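PDB 5EJD: TqaA from Penicillium aethiopicum, which probably works as a nonribosomal peptide synthetase, seen here as its T3 thiolation domain, a carrier that holds a covalently attached 4'-phosphopantetheine arm. Local coordinates for residues 5-8 against 9-12; 26-29 against 30-33. One frame throughout, in Å; residues are numbered along the deposited sequence.

Interaction 1 of 2, residues 5-8 against 9-12; sequences STDA and EREL
Thr6 and Glu9 meet where helix 7-20 begins: Thr6 OG1 accepts from Glu9 N at 3.0 Å. A chi1 of 83° sets this hydroxyl between the backbone N and the carbonyl carbon of Thr6, turned to the helix end, and Glu9 CG passes it at 3.4 Å as the two side chains cross at about a right angle. The Glu9 chain, extended beyond CG, runs back past the cap to Ser5. There Ser5 N gives a nearly straight bond to Glu9 OE1 (3.0 Å, 170°), meeting the oxygen on its anti side, and Ser5 OG adds a weak one. Glu9 is buried, its side chain touching Ser69 and Ala72 of helix 68-74. On the exposed side, Arg10, extended from CG to NE, reaches back along the start of the helix. Its NH1 forms a salt bridge with Asp7 OD1 (2.6 Å), which lies near the edge of the guanidinium, the two planes 71° apart. Thr6 O sits over one guanidinium face, 3.2 Å above its plane, and NH2 reaches Ser5 O weakly. Thr6 is the N-cap of helix 7-20; Glu9, at N3, answers much as in a capping box but takes the N-H of Ser5, one residue earlier, so the strict definition is not met.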
# COMPACT_ATOMS: atom_id res chain seq x y z
N SER B 5 22.53 25.90 -10.58
CA SER B 5 23.77 26.11 -11.29
C SER B 5 24.07 24.97 -12.29
O SER B 5 24.62 25.24 -13.34
CB SER B 5 24.93 26.38 -10.33
OG SER B 5 25.39 25.16 -9.83
N THR B 6 23.70 23.72 -12.01
CA THR B 6 23.99 22.60 -12.93
C THR B 6 22.74 22.11 -13.61
O THR B 6 21.63 22.46 -13.23
CB THR B 6 24.67 21.39 -12.22
OG1 THR B 6 23.69 20.56 -11.59
CG2 THR B 6 25.68 21.86 -11.16
N ASP B 7 22.91 21.28 -14.62
CA ASP B 7 21.77 20.67 -15.31
C ASP B 7 21.02 19.67 -14.45
O ASP B 7 19.81 19.50 -14.60
CB ASP B 7 22.22 19.97 -16.61
CG ASP B 7 22.47 20.96 -17.75
OD1 ASP B 7 22.02 22.14 -17.67
OD2 ASP B 7 23.14 20.57 -18.73
N ALA B 8 21.77 18.94 -13.63
CA ALA B 8 21.21 18.02 -12.68
C ALA B 8 20.34 18.77 -11.63
O ALA B 8 19.26 18.30 -11.28
CB ALA B 8 22.30 17.21 -11.99
N GLU B 9 20.80 19.93 -11.16
CA GLU B 9 20.03 20.72 -10.22
C GLU B 9 18.74 21.17 -10.86
O GLU B 9 17.70 21.12 -10.24
CB GLU B 9 20.83 21.90 -9.67
CG GLU B 9 22.04 21.48 -8.82
CD GLU B 9 22.73 22.65 -8.10
OE1 GLU B 9 22.52 23.84 -8.44
OE2 GLU B 9 23.56 22.36 -7.19
N ARG B 10 18.78 21.57 -12.12
CA ARG B 10 17.56 22.00 -12.78
C ARG B 10 16.57 20.87 -12.94
O ARG B 10 15.37 21.09 -12.76
CB ARG B 10 17.84 22.61 -14.17
CG ARG B 10 18.47 24.00 -14.10
CD ARG B 10 18.86 24.59 -15.45
NE ARG B 10 19.98 25.49 -15.17
CZ ARG B 10 21.27 25.22 -15.38
NH1 ARG B 10 21.65 24.09 -15.97
NH2 ARG B 10 22.17 26.11 -15.03
N GLU B 11 17.04 19.72 -13.38
CA GLU B 11 16.13 18.62 -13.66
C GLU B 11 15.50 18.16 -12.33
O GLU B 11 14.32 17.89 -12.25
CB GLU B 11 16.71 17.43 -14.48
CG GLU B 11 15.96 17.22 -15.81
CD GLU B 11 14.42 17.05 -15.79
OE1 GLU B 11 13.71 16.79 -14.78
OE2 GLU B 11 13.89 17.15 -16.91
N LEU B 12 16.32 18.13 -11.29
CA LEU B 12 15.85 17.75 -9.97
C LEU B 12 14.82 18.71 -9.37
O LEU B 12 13.86 18.29 -8.74
CB LEU B 12 17.05 17.63 -9.06
CG LEU B 12 16.83 16.89 -7.78
CD1 LEU B 12 16.33 15.48 -8.06
CD2 LEU B 12 18.16 16.89 -7.01

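Interaction 2 of 2, residues 26-29 against 30-33; sequences TISA and SDNF
Asp31 folds its carboxylate back on Ser28, and OD2 takes the Ser28 N-H at 2.8 Å. The donor arrives from above the carboxylate plane, 55° out of it. With chi1 at -85° the acid group swings back toward the incoming chain, where OD2 also lies 3.3 Å from Ile27 CA. The return bond, Asp31 N to Ser28 O (3.0 Å), closes a type I beta turn from Ser28 to Asp31, so the backbone N-H and C=O of Ser28 are both held by one residue. This is the tight part of the contact. Behind it Ile27 is buried against Ala13, Trp16 and Ala17 of helix 7-20, its CG2 branch passing OD2 at 3.9 Å, while buried Ala29 rests on Glu9.

The turn's outer side is looser. Exposed Ser30 bends its hydroxyl back, chi1 58°, and OG donates to Ser28 OG at 2.9 Å; Ser30 N adds a weak bond to the same oxygen at 3.3 Å. Ser28 OG, on a partly exposed residue, thus accepts twice, once weakly.

Asp31 OD2 has a second partner in Arg36, whose guanidinium forms a salt bridge with it and also bonds Thr26 OG1, itself bonded to Pro23 O. One carboxylate oxygen therefore serves both a backbone amide and a cation, an environment that would favour the ionised acid and tie the turn to the chain leading toward helix 40-52.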
# COMPACT_ATOMS: atom_id res chain seq x y z
N THR B 26 10.22 28.76 -6.85
CA THR B 26 10.47 28.89 -5.43
C THR B 26 11.52 27.97 -4.93
O THR B 26 11.83 27.96 -3.74
CB THR B 26 9.22 28.59 -4.60
OG1 THR B 26 8.90 27.19 -4.68
CG2 THR B 26 8.05 29.43 -5.09
N ILE B 27 12.12 27.21 -5.84
CA ILE B 27 13.05 26.16 -5.42
C ILE B 27 14.50 26.61 -5.56
O ILE B 27 14.91 27.00 -6.64
CB ILE B 27 12.81 24.87 -6.22
CG1 ILE B 27 11.43 24.31 -5.92
CG2 ILE B 27 13.84 23.82 -5.83
CD1 ILE B 27 11.06 23.17 -6.79
N SER B 28 15.24 26.61 -4.46
CA SER B 28 16.62 26.97 -4.50
C SER B 28 17.46 25.74 -4.24
O SER B 28 17.00 24.74 -3.71
CB SER B 28 16.95 28.10 -3.49
OG SER B 28 17.34 27.58 -2.24
N ALA B 29 18.72 25.83 -4.65
CA ALA B 29 19.65 24.74 -4.53
C ALA B 29 19.91 24.31 -3.11
O ALA B 29 20.34 23.18 -2.90
CB ALA B 29 20.96 25.09 -5.22
N SER B 30 19.64 25.17 -2.15
CA SER B 30 19.85 24.85 -0.71
C SER B 30 18.59 24.29 -0.04
O SER B 30 18.61 24.04 1.16
CB SER B 30 20.27 26.13 0.01
OG SER B 30 19.26 27.11 -0.17
N ASP B 31 17.49 24.18 -0.78
CA ASP B 31 16.26 23.63 -0.25
C ASP B 31 16.37 22.15 0.18
O ASP B 31 17.03 21.33 -0.45
CB ASP B 31 15.12 23.74 -1.26
CG ASP B 31 14.43 25.08 -1.22
OD1 ASP B 31 14.41 25.73 -0.15
OD2 ASP B 31 13.84 25.47 -2.26
N ASN B 32 15.71 21.88 1.30
CA ASN B 32 15.65 20.57 1.89
C ASN B 32 14.31 19.91 1.56
O ASN B 32 13.24 20.45 1.86
CB ASN B 32 15.82 20.73 3.40
CG ASN B 32 15.75 19.42 4.13
OD1 ASN B 32 14.74 18.69 4.03
ND2 ASN B 32 16.82 19.07 4.79
N PHE B 33 14.38 18.72 0.98
CA PHE B 33 13.19 18.01 0.53
C PHE B 33 12.11 17.87 1.62
O PHE B 33 10.93 18.06 1.36
CB PHE B 33 13.60 16.61 0.04
CG PHE B 33 12.48 15.84 -0.65
CD1 PHE B 33 11.85 14.80 0.00
CD2 PHE B 33 12.15 16.09 -1.95
CE1 PHE B 33 10.86 14.07 -0.60
CE2 PHE B 33 11.15 15.37 -2.57
CZ PHE B 33 10.50 14.35 -1.89

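How the interactions relate
Interaction 1 comes first along the chain, at the start of helix 7-20, and interaction 2 follows in the loop between that helix and helix 40-52. Their centres lie about 12 Å apart, yet they touch: Glu9 OE1 packs on Ala29 CB at 3.8 Å. Helix 68-74 joins them further, since both meet it, interaction 2 through backbone hydrogen bonds of Ala29 with Ser69 and of Asp31 with Leu68. Both thus belong to the helical carrier-domain bundle and lie away from Ser40, which bears the phosphopantetheine at the beginning of helix 40-52. They are structural contacts, joining the first helix, the long loop and the last helix.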